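Local coordinates for Thiol:disulfide interchange protein dsbC (PDB 1T3B), which probably forms and isomerises disulfide bonds in periplasmic proteins, working as a homodimer of the thioredoxin family with a redox-active cysteine pair, at residues L71-E77 and K169-L173; E77-A83 and G115-L121; Q135-I139 and L157-V161. One frame throughout, in Å; residues are numbered along the deposited sequence.

Interaction 1: L71-E77 and K169-L173; sequences LNSYKDE and KHYEL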
loop_
_atom_site.group_PDB
_atom_site.type_symbol
_atom_site.label_atom_id
_atom_site.label_comp_id
_atom_site.label_asym_id
_atom_site.label_seq_id
_atom_site.Cartn_x
_atom_site.Cartn_y
_atom_site.Cartn_z
ATOM N N LEU A 71 10.481 14.557 13.744
ATOM C CA LEU A 71 9.757 15.535 14.546
ATOM C C LEU A 71 10.681 16.139 15.601
ATOM O O LEU A 71 10.998 17.326 15.557
ATOM C CB LEU A 71 8.551 14.866 15.208
ATOM C CG LEU A 71 7.745 15.670 16.218
ATOM C CD1 LEU A 71 6.286 15.259 16.176
ATOM C CD2 LEU A 71 8.307 15.436 17.580
ATOM N N ASN A 72 11.122 15.320 16.546
ATOM C CA ASN A 72 12.016 15.792 17.581
ATOM C C ASN A 72 13.086 16.697 17.006
ATOM O O ASN A 72 13.426 17.717 17.588
ATOM C CB ASN A 72 12.675 14.615 18.280
ATOM C CG ASN A 72 11.801 14.032 19.341
ATOM O OD1 ASN A 72 10.819 14.648 19.728
ATOM N ND2 ASN A 72 12.152 12.853 19.839
ATOM N N SER A 73 13.605 16.340 15.844
ATOM C CA SER A 73 14.649 17.148 15.233
ATOM C C SER A 73 14.232 18.603 15.004
ATOM O O SER A 73 15.023 19.398 14.521
ATOM C CB SER A 73 15.074 16.534 13.898
ATOM O OG SER A 73 14.255 17.001 12.842
ATOM N N TYR A 74 12.994 18.944 15.349
ATOM C CA TYR A 74 12.472 20.300 15.152
ATOM C C TYR A 74 12.344 21.054 16.461
ATOM O O TYR A 74 11.935 22.210 16.492
ATOM C CB TYR A 74 11.102 20.247 14.458
ATOM C CG TYR A 74 11.162 19.760 13.029
ATOM C CD1 TYR A 74 12.267 20.038 12.228
ATOM C CD2 TYR A 74 10.101 19.065 12.463
ATOM C CE1 TYR A 74 12.317 19.639 10.895
ATOM C CE2 TYR A 74 10.139 18.660 11.124
ATOM C CZ TYR A 74 11.251 18.951 10.344
ATOM O OH TYR A 74 11.291 18.565 9.017
ATOM N N LYS A 75 12.690 20.363 17.537
ATOM C CA LYS A 75 12.660 20.893 18.886
ATOM C C LYS A 75 12.809 22.421 19.002
ATOM O O LYS A 75 12.007 23.070 19.665
ATOM C CB LYS A 75 13.748 20.171 19.695
ATOM C CG LYS A 75 14.084 20.751 21.056
ATOM C CD LYS A 75 15.256 19.990 21.688
ATOM C CE LYS A 75 15.781 20.710 22.925
ATOM N NZ LYS A 75 16.922 19.989 23.544
ATOM N N ASP A 76 13.816 22.996 18.349
ATOM C CA ASP A 76 14.053 24.443 18.423
ATOM C C ASP A 76 13.122 25.314 17.587
ATOM O O ASP A 76 13.409 26.487 17.350
ATOM C CB ASP A 76 15.501 24.768 18.033
ATOM C CG ASP A 76 16.516 24.070 18.920
ATOM O OD1 ASP A 76 16.271 23.970 20.143
ATOM O OD2 ASP A 76 17.561 23.632 18.398
ATOM N N GLU A 77 12.015 24.735 17.135
ATOM C CA GLU A 77 11.036 25.449 16.321
ATOM C C GLU A 77 9.695 25.347 17.016
ATOM O O GLU A 77 8.747 26.077 16.716
ATOM C CB GLU A 77 10.970 24.830 14.926
ATOM C CG GLU A 77 12.147 25.219 14.058
ATOM C CD GLU A 77 12.208 24.461 12.754
ATOM O OE1 GLU A 77 11.166 24.324 12.092
ATOM O OE2 GLU A 77 13.309 24.010 12.382
ATOM N N LYS A 169 6.931 23.234 6.799
ATOM C CA LYS A 169 7.675 22.041 7.174
ATOM C C LYS A 169 6.939 21.294 8.285
ATOM O O LYS A 169 6.908 20.071 8.303
ATOM C CB LYS A 169 9.096 22.407 7.615
ATOM C CG LYS A 169 9.942 21.213 8.048
ATOM C CD LYS A 169 11.407 21.591 8.184
ATOM C CE LYS A 169 11.638 22.636 9.269
ATOM N NZ LYS A 169 13.057 23.113 9.275
ATOM N N HIS A 170 6.333 22.036 9.205
ATOM C CA HIS A 170 5.584 21.422 10.298
ATOM C C HIS A 170 4.327 20.762 9.759
ATOM O O HIS A 170 3.908 19.709 10.225
ATOM C CB HIS A 170 5.187 22.475 11.338
ATOM C CG HIS A 170 6.339 23.002 12.133
ATOM N ND1 HIS A 170 6.207 24.025 13.048
ATOM C CD2 HIS A 170 7.641 22.632 12.169
ATOM C CE1 HIS A 170 7.376 24.260 13.613
ATOM N NE2 HIS A 170 8.265 23.428 13.098
ATOM N N TYR A 171 3.724 21.401 8.772
ATOM C CA TYR A 171 2.517 20.888 8.155
ATOM C C TYR A 171 2.773 19.531 7.505
ATOM O O TYR A 171 2.144 18.533 7.829
ATOM C CB TYR A 171 2.054 21.869 7.101
ATOM C CG TYR A 171 0.744 21.498 6.494
ATOM C CD1 TYR A 171 -0.445 21.957 7.042
ATOM C CD2 TYR A 171 0.686 20.688 5.364
ATOM C CE1 TYR A 171 -1.666 21.622 6.474
ATOM C CE2 TYR A 171 -0.524 20.346 4.789
ATOM C CZ TYR A 171 -1.699 20.814 5.345
ATOM O OH TYR A 171 -2.905 20.479 4.779
ATOM N N GLU A 172 3.708 19.515 6.572
ATOM C CA GLU A 172 4.067 18.305 5.867
ATOM C C GLU A 172 4.432 17.160 6.803
ATOM O O GLU A 172 4.110 16.014 6.521
ATOM C CB GLU A 172 5.204 18.621 4.900
ATOM C CG GLU A 172 4.858 19.780 3.974
ATOM C CD GLU A 172 6.019 20.208 3.115
ATOM O OE1 GLU A 172 7.154 20.256 3.636
ATOM O OE2 GLU A 172 5.801 20.514 1.923
ATOM N N LEU A 173 5.096 17.455 7.916
ATOM C CA LEU A 173 5.461 16.408 8.877
ATOM C C LEU A 173 4.219 15.880 9.563
ATOM O O LEU A 173 4.178 14.727 9.988
ATOM C CB LEU A 173 6.422 16.935 9.952
ATOM C CG LEU A 173 6.593 16.067 11.213
ATOM C CD1 LEU A 173 7.395 14.823 10.880
ATOM C CD2 LEU A 173 7.293 16.852 12.313
#

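Interaction 2: E77-A83 and G115-L121; sequences EMIVYPA and GITVRYL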
loop_
_atom_site.group_PDB
_atom_site.type_symbol
_atom_site.label_atom_id
_atom_site.label_comp_id
_atom_site.label_asym_id
_atom_site.label_seq_id
_atom_site.Cartn_x
_atom_site.Cartn_y
_atom_site.Cartn_z
ATOM N N GLU A 77 12.015 24.735 17.135
ATOM C CA GLU A 77 11.036 25.449 16.321
ATOM C C GLU A 77 9.695 25.347 17.016
ATOM O O GLU A 77 8.747 26.077 16.716
ATOM C CB GLU A 77 10.970 24.830 14.926
ATOM C CG GLU A 77 12.147 25.219 14.058
ATOM C CD GLU A 77 12.208 24.461 12.754
ATOM O OE1 GLU A 77 11.166 24.324 12.092
ATOM O OE2 GLU A 77 13.309 24.010 12.382
ATOM N N MET A 78 9.651 24.426 17.968
ATOM C CA MET A 78 8.466 24.178 18.759
ATOM C C MET A 78 8.304 25.280 19.783
ATOM O O MET A 78 9.285 25.810 20.281
ATOM C CB MET A 78 8.594 22.828 19.461
ATOM C CG MET A 78 8.542 21.663 18.499
ATOM S SD MET A 78 9.044 20.113 19.241
ATOM C CE MET A 78 9.675 19.302 17.826
ATOM N N ILE A 79 7.057 25.632 20.075
ATOM C CA ILE A 79 6.767 26.655 21.060
ATOM C C ILE A 79 6.441 25.913 22.351
ATOM O O ILE A 79 5.311 25.519 22.578
ATOM C CB ILE A 79 5.596 27.524 20.600
ATOM C CG1 ILE A 79 5.934 28.129 19.230
ATOM C CG2 ILE A 79 5.331 28.609 21.633
ATOM C CD1 ILE A 79 5.035 29.263 18.782
ATOM N N VAL A 80 7.456 25.729 23.191
ATOM C CA VAL A 80 7.336 24.975 24.435
ATOM C C VAL A 80 6.761 25.668 25.664
ATOM O O VAL A 80 6.985 26.846 25.895
ATOM C CB VAL A 80 8.709 24.392 24.836
ATOM C CG1 VAL A 80 8.539 23.286 25.855
ATOM C CG2 VAL A 80 9.431 23.899 23.614
ATOM N N TYR A 81 6.037 24.888 26.457
ATOM C CA TYR A 81 5.419 25.325 27.695
ATOM C C TYR A 81 5.752 24.234 28.720
ATOM O O TYR A 81 4.876 23.469 29.110
ATOM C CB TYR A 81 3.896 25.410 27.527
ATOM C CG TYR A 81 3.419 26.540 26.654
ATOM C CD1 TYR A 81 3.114 27.778 27.197
ATOM C CD2 TYR A 81 3.287 26.378 25.283
ATOM C CE1 TYR A 81 2.691 28.824 26.401
ATOM C CE2 TYR A 81 2.866 27.419 24.480
ATOM C CZ TYR A 81 2.569 28.641 25.045
ATOM O OH TYR A 81 2.149 29.683 24.253
ATOM N N PRO A 82 7.016 24.165 29.180
ATOM C CA PRO A 82 7.505 23.177 30.153
ATOM C C PRO A 82 6.678 23.106 31.426
ATOM O O PRO A 82 5.933 24.029 31.736
ATOM C CB PRO A 82 8.929 23.646 30.441
ATOM C CG PRO A 82 9.292 24.483 29.241
ATOM C CD PRO A 82 8.021 25.222 28.982
ATOM N N ALA A 83 6.813 22.014 32.169
ATOM C CA ALA A 83 6.073 21.860 33.416
ATOM C C ALA A 83 7.053 21.805 34.580
ATOM O O ALA A 83 8.174 21.322 34.403
ATOM C CB ALA A 83 5.243 20.592 33.379
ATOM N N GLY A 115 2.346 17.360 35.067
ATOM C CA GLY A 115 3.664 16.911 34.665
ATOM C C GLY A 115 3.791 16.665 33.176
ATOM O O GLY A 115 4.574 15.814 32.750
ATOM N N ILE A 116 3.025 17.403 32.376
ATOM C CA ILE A 116 3.081 17.233 30.928
ATOM C C ILE A 116 3.538 18.505 30.227
ATOM O O ILE A 116 2.883 19.532 30.296
ATOM C CB ILE A 116 1.703 16.826 30.345
ATOM C CG1 ILE A 116 1.136 15.624 31.101
ATOM C CG2 ILE A 116 1.850 16.464 28.872
ATOM C CD1 ILE A 116 -0.191 15.124 30.569
ATOM N N THR A 117 4.675 18.412 29.555
ATOM C CA THR A 117 5.251 19.520 28.804
ATOM C C THR A 117 4.607 19.577 27.422
ATOM O O THR A 117 4.729 18.628 26.641
ATOM C CB THR A 117 6.763 19.318 28.612
ATOM O OG1 THR A 117 7.441 19.606 29.838
ATOM C CG2 THR A 117 7.290 20.207 27.507
ATOM N N VAL A 118 3.935 20.681 27.110
ATOM C CA VAL A 118 3.285 20.820 25.811
ATOM C C VAL A 118 4.200 21.534 24.818
ATOM O O VAL A 118 4.689 22.618 25.084
ATOM C CB VAL A 118 1.952 21.583 25.947
ATOM C CG1 VAL A 118 1.287 21.719 24.594
ATOM C CG2 VAL A 118 1.031 20.847 26.908
ATOM N N ARG A 119 4.439 20.911 23.670
ATOM C CA ARG A 119 5.306 21.483 22.645
ATOM C C ARG A 119 4.519 21.658 21.350
ATOM O O ARG A 119 4.081 20.683 20.755
ATOM C CB ARG A 119 6.504 20.561 22.408
ATOM C CG ARG A 119 7.015 19.881 23.672
ATOM C CD ARG A 119 8.380 19.241 23.464
ATOM N NE ARG A 119 8.386 18.336 22.321
ATOM C CZ ARG A 119 9.436 17.627 21.927
ATOM N NH1 ARG A 119 10.583 17.711 22.585
ATOM N NH2 ARG A 119 9.334 16.831 20.871
ATOM N N TYR A 120 4.342 22.895 20.910
ATOM C CA TYR A 120 3.575 23.146 19.704
ATOM C C TYR A 120 4.345 23.195 18.403
ATOM O O TYR A 120 5.425 23.772 18.305
ATOM C CB TYR A 120 2.789 24.459 19.790
ATOM C CG TYR A 120 1.707 24.545 20.835
ATOM C CD1 TYR A 120 0.610 23.683 20.832
ATOM C CD2 TYR A 120 1.763 25.526 21.810
ATOM C CE1 TYR A 120 -0.405 23.811 21.786
ATOM C CE2 TYR A 120 0.762 25.655 22.755
ATOM C CZ TYR A 120 -0.310 24.805 22.742
ATOM O OH TYR A 120 -1.258 24.967 23.715
ATOM N N LEU A 121 3.720 22.591 17.402
ATOM C CA LEU A 121 4.189 22.555 16.036
ATOM C C LEU A 121 2.994 23.179 15.335
ATOM O O LEU A 121 1.878 23.102 15.835
ATOM C CB LEU A 121 4.384 21.117 15.572
ATOM C CG LEU A 121 5.719 20.514 15.975
ATOM C CD1 LEU A 121 5.804 19.088 15.550
ATOM C CD2 LEU A 121 6.821 21.314 15.318
#

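Interaction 3: Q135-I139 and L157-V161; sequences QMEAI and LPKEV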
loop_
_atom_site.group_PDB
_atom_site.type_symbol
_atom_site.label_atom_id
_atom_site.label_comp_id
_atom_site.label_asym_id
_atom_site.label_seq_id
_atom_site.Cartn_x
_atom_site.Cartn_y
_atom_site.Cartn_z
ATOM N N GLN A 135 0.101 34.392 9.401
ATOM C CA GLN A 135 0.195 34.873 10.772
ATOM C C GLN A 135 0.938 33.867 11.634
ATOM O O GLN A 135 1.704 34.234 12.522
ATOM C CB GLN A 135 -1.197 35.105 11.341
ATOM C CG GLN A 135 -2.042 35.996 10.476
ATOM C CD GLN A 135 -3.428 36.153 11.018
ATOM O OE1 GLN A 135 -4.117 35.172 11.261
ATOM N NE2 GLN A 135 -3.849 37.391 11.216
ATOM N N MET A 136 0.717 32.589 11.363
ATOM C CA MET A 136 1.375 31.552 12.129
ATOM C C MET A 136 2.850 31.481 11.825
ATOM O O MET A 136 3.642 31.098 12.673
ATOM C CB MET A 136 0.715 30.204 11.875
ATOM C CG MET A 136 -0.589 30.051 12.644
ATOM S SD MET A 136 -1.380 28.480 12.442
ATOM C CE MET A 136 -2.533 28.913 11.220
ATOM N N GLU A 137 3.229 31.842 10.609
ATOM C CA GLU A 137 4.641 31.829 10.260
ATOM C C GLU A 137 5.268 32.916 11.121
ATOM O O GLU A 137 6.300 32.720 11.756
ATOM C CB GLU A 137 4.827 32.156 8.784
ATOM C CG GLU A 137 5.596 31.110 8.020
ATOM C CD GLU A 137 7.036 31.010 8.451
ATOM O OE1 GLU A 137 7.677 32.068 8.568
ATOM O OE2 GLU A 137 7.536 29.883 8.655
ATOM N N ALA A 138 4.606 34.063 11.150
ATOM C CA ALA A 138 5.074 35.182 11.932
ATOM C C ALA A 138 5.234 34.738 13.372
ATOM O O ALA A 138 6.285 34.937 13.974
ATOM C CB ALA A 138 4.088 36.325 11.846
ATOM N N ILE A 139 4.195 34.124 13.921
ATOM C CA ILE A 139 4.229 33.680 15.305
ATOM C C ILE A 139 5.330 32.691 15.626
ATOM O O ILE A 139 6.001 32.826 16.636
ATOM C CB ILE A 139 2.891 33.031 15.723
ATOM C CG1 ILE A 139 1.767 34.053 15.657
ATOM C CG2 ILE A 139 2.995 32.485 17.126
ATOM C CD1 ILE A 139 0.395 33.448 15.857
ATOM N N LEU A 157 -3.755 39.060 16.735
ATOM C CA LEU A 157 -2.930 38.485 15.685
ATOM C C LEU A 157 -1.896 39.496 15.231
ATOM O O LEU A 157 -2.093 40.692 15.384
ATOM C CB LEU A 157 -3.794 38.057 14.507
ATOM C CG LEU A 157 -4.631 36.827 14.848
ATOM C CD1 LEU A 157 -5.603 36.541 13.724
ATOM C CD2 LEU A 157 -3.715 35.635 15.062
ATOM N N PRO A 158 -0.759 39.032 14.694
ATOM C CA PRO A 158 0.270 39.963 14.231
ATOM C C PRO A 158 -0.213 40.746 13.024
ATOM O O PRO A 158 -0.833 40.179 12.123
ATOM C CB PRO A 158 1.449 39.045 13.904
ATOM C CG PRO A 158 0.801 37.747 13.593
ATOM C CD PRO A 158 -0.260 37.650 14.650
ATOM N N LYS A 159 0.058 42.048 13.016
ATOM C CA LYS A 159 -0.350 42.910 11.920
ATOM C C LYS A 159 0.457 42.570 10.677
ATOM O O LYS A 159 -0.105 42.289 9.619
ATOM C CB LYS A 159 -0.142 44.371 12.294
ATOM N N GLU A 160 1.779 42.601 10.796
ATOM C CA GLU A 160 2.620 42.275 9.655
ATOM C C GLU A 160 2.450 40.785 9.395
ATOM O O GLU A 160 1.530 40.177 9.938
ATOM C CB GLU A 160 4.079 42.647 9.950
ATOM C CG GLU A 160 4.606 42.196 11.298
ATOM C CD GLU A 160 4.851 40.698 11.373
ATOM O OE1 GLU A 160 3.871 39.925 11.300
ATOM O OE2 GLU A 160 6.029 40.290 11.508
ATOM N N VAL A 161 3.313 40.177 8.590
ATOM C CA VAL A 161 3.146 38.759 8.319
ATOM C C VAL A 161 4.239 38.237 7.421
ATOM O O VAL A 161 4.753 38.969 6.581
ATOM C CB VAL A 161 1.773 38.493 7.653
ATOM C CG1 VAL A 161 1.944 37.702 6.366
ATOM C CG2 VAL A 161 0.868 37.763 8.615
#

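Interaction 1: L71-E77 and K169-L173
Lys169 runs out from helix 166-177 with chi1 at 179°, CG trans to N, and bends at chi3, which carries its CG, CD and CE obliquely across the Tyr74 ring and its ammonium group on to Glu77. The phenol oxygen Tyr74 OH lies 3.1 Å from Lys169 CG, and CD and CE follow the ring from CZ toward CD1. Beyond the ring, Lys169 NZ forms a salt bridge at 3.2 Å with Glu77 OE2, which offers its syn lone pair, on the side of the other oxygen. That other oxygen takes a weak hydrogen bond from the imidazole of His170, NE2 to Glu77 OE1 3.2 Å, bent to 128° at the hydrogen. The carboxylate is thus held by two neighbours in the helix, its plane turned only 17° from the imidazole. His170 ND1 accepts a hydrogen bond from Ala122 N, at the end of strand 116-122. The Tyr74 and His170 rings meet obliquely. At the edge of the tyrosine, near its plane, sits Leu173 CD2, 3.6 Å from Tyr74 CE2. The same methyl reaches back to Leu71, 3.7 Å from its CB, where the two leucines cross at about a right angle. Ser73 OG, within the type I turn from Asn72 to Lys75, lies above one face of the Tyr74 ring, displaced toward its rim. The contact seats the end of helix 63-72 on the thioredoxin fold, consistent with the linker helix that in DsbC proteins joins the N-terminal dimerisation domain to the catalytic domain.

Interaction 2: E77-A83 and G115-L121
Met78 SD lies over one face of the Arg119 guanidinium, 3.4 Å above its plane and displaced toward the rim; Met78 CG is anti to the carbonyl carbon (chi1 -69°) and the chain then runs extended to put the sulfur there. Arg119 NH2 is hydrogen-bonded to Asn72 and Thr91. The Tyr81 and Tyr120 rings meet rim to rim, planes at 78°, with Tyr81 CE2 at the edge of the Tyr120 ring and 3.2 Å from its CE2. Val118 CG1 lies over one face of Tyr120, displaced toward the rim, and Val118 O is near the plane of the Tyr81 ring at its edge. Tyr81 OH is hydrogen-bonded to Asn150 OD1 and His105 NE2. These side chains hang on an antiparallel pair in which strand 79-81 forms the outer edge of the mixed thioredoxin-type sheet, beside strand 116-122. Ile79 N reaches Tyr120 O at 3.0 Å in the carbonyl plane, whereas Tyr120 N approaches Ile79 O at 3.3 Å from 60° out of the plane of the Ile79 carbonyl. Tyr81 N bonds to Val118 O at 3.0 Å. Val80 faces the other way, its CG1 3.7 Å from Thr117 CG2. Ala83 N makes a weak hydrogen bond of 3.4 Å to Thr117 OG1, itself hydrogen-bonded to Glu86 OE1. Met78 CG packs on Leu121 CD2 at 3.6 Å.

Interaction 3: Q135-I139 and L157-V161
Van der Waals packing without a hydrogen bond across it joins Gln135, Ala138 and Ile139, on one flank of helix 131-141, to segment 157-161 of the irregular loop between helix 145-153 and helix 166-177. Gln135 is the broadest meeting point. Its chain is extended beyond CG and crosses Leu157 at about a right angle, with the carboxamide against Leu157 CD1: this methyl is 3.2 Å from Gln135 NE2 and equally near OE1, while Leu157 CB also approaches the amide nitrogen. Nearer the backbone, Val161 CG2 comes up to Gln135 N at 3.5 Å and to the CG methylene at 3.9 Å, so the glutamine stem is touched by Val161 and its amide by Leu157. Between them Pro158 presses its ring on the helix. Pro158 CG lies 4.0 Å from Ala138 CB. The same Pro158 CG is 3.8 Å from Gln135 O, the carbonyl oxygen that already accepts the helical bond from Ile139 N; Pro158 CD meets Ile139 CG1 at 4.2 Å. Both pieces belong to the helical part of the thioredoxin-like domain that follows strand 116-122, and Ile139 carries the packing on to Ala148, Leu149 and Ala152 of helix 145-153, where Leu157 also touches Ala152. Further along the segment, Glu160 puts its CG between the backbone N and the carbonyl carbon (chi1 47°) and folds again at chi2, which turns the carboxylate back to the helix. There Glu160 OE1 rests 3.6 Å from Ala138 CB, and OE2 has a long, weak ion pair with Lys162.

In the fold
Interactions 1 and 2 adjoin and share Glu77, whose side chain serves the helix of interaction 1 while the chain continues into the edge strand of interaction 2; Asn72 OD1 and Arg119 NH2, 2.9 Å apart in a probable hydrogen bond, tie them further. Interaction 2 is the buried one, built on backbone bonds between strands. Interaction 1 is partly buried and mixes a salt bridge with aromatic and leucine packing between the end of helix 63-72 with its following turn and the middle of helix 166-177. Interaction 3, also partly buried but farther from the chain centre, relies on apolar and amide packing of a loop on a helix. It meets interaction 2 through Ile79 and Ile139 and does not touch interaction 1.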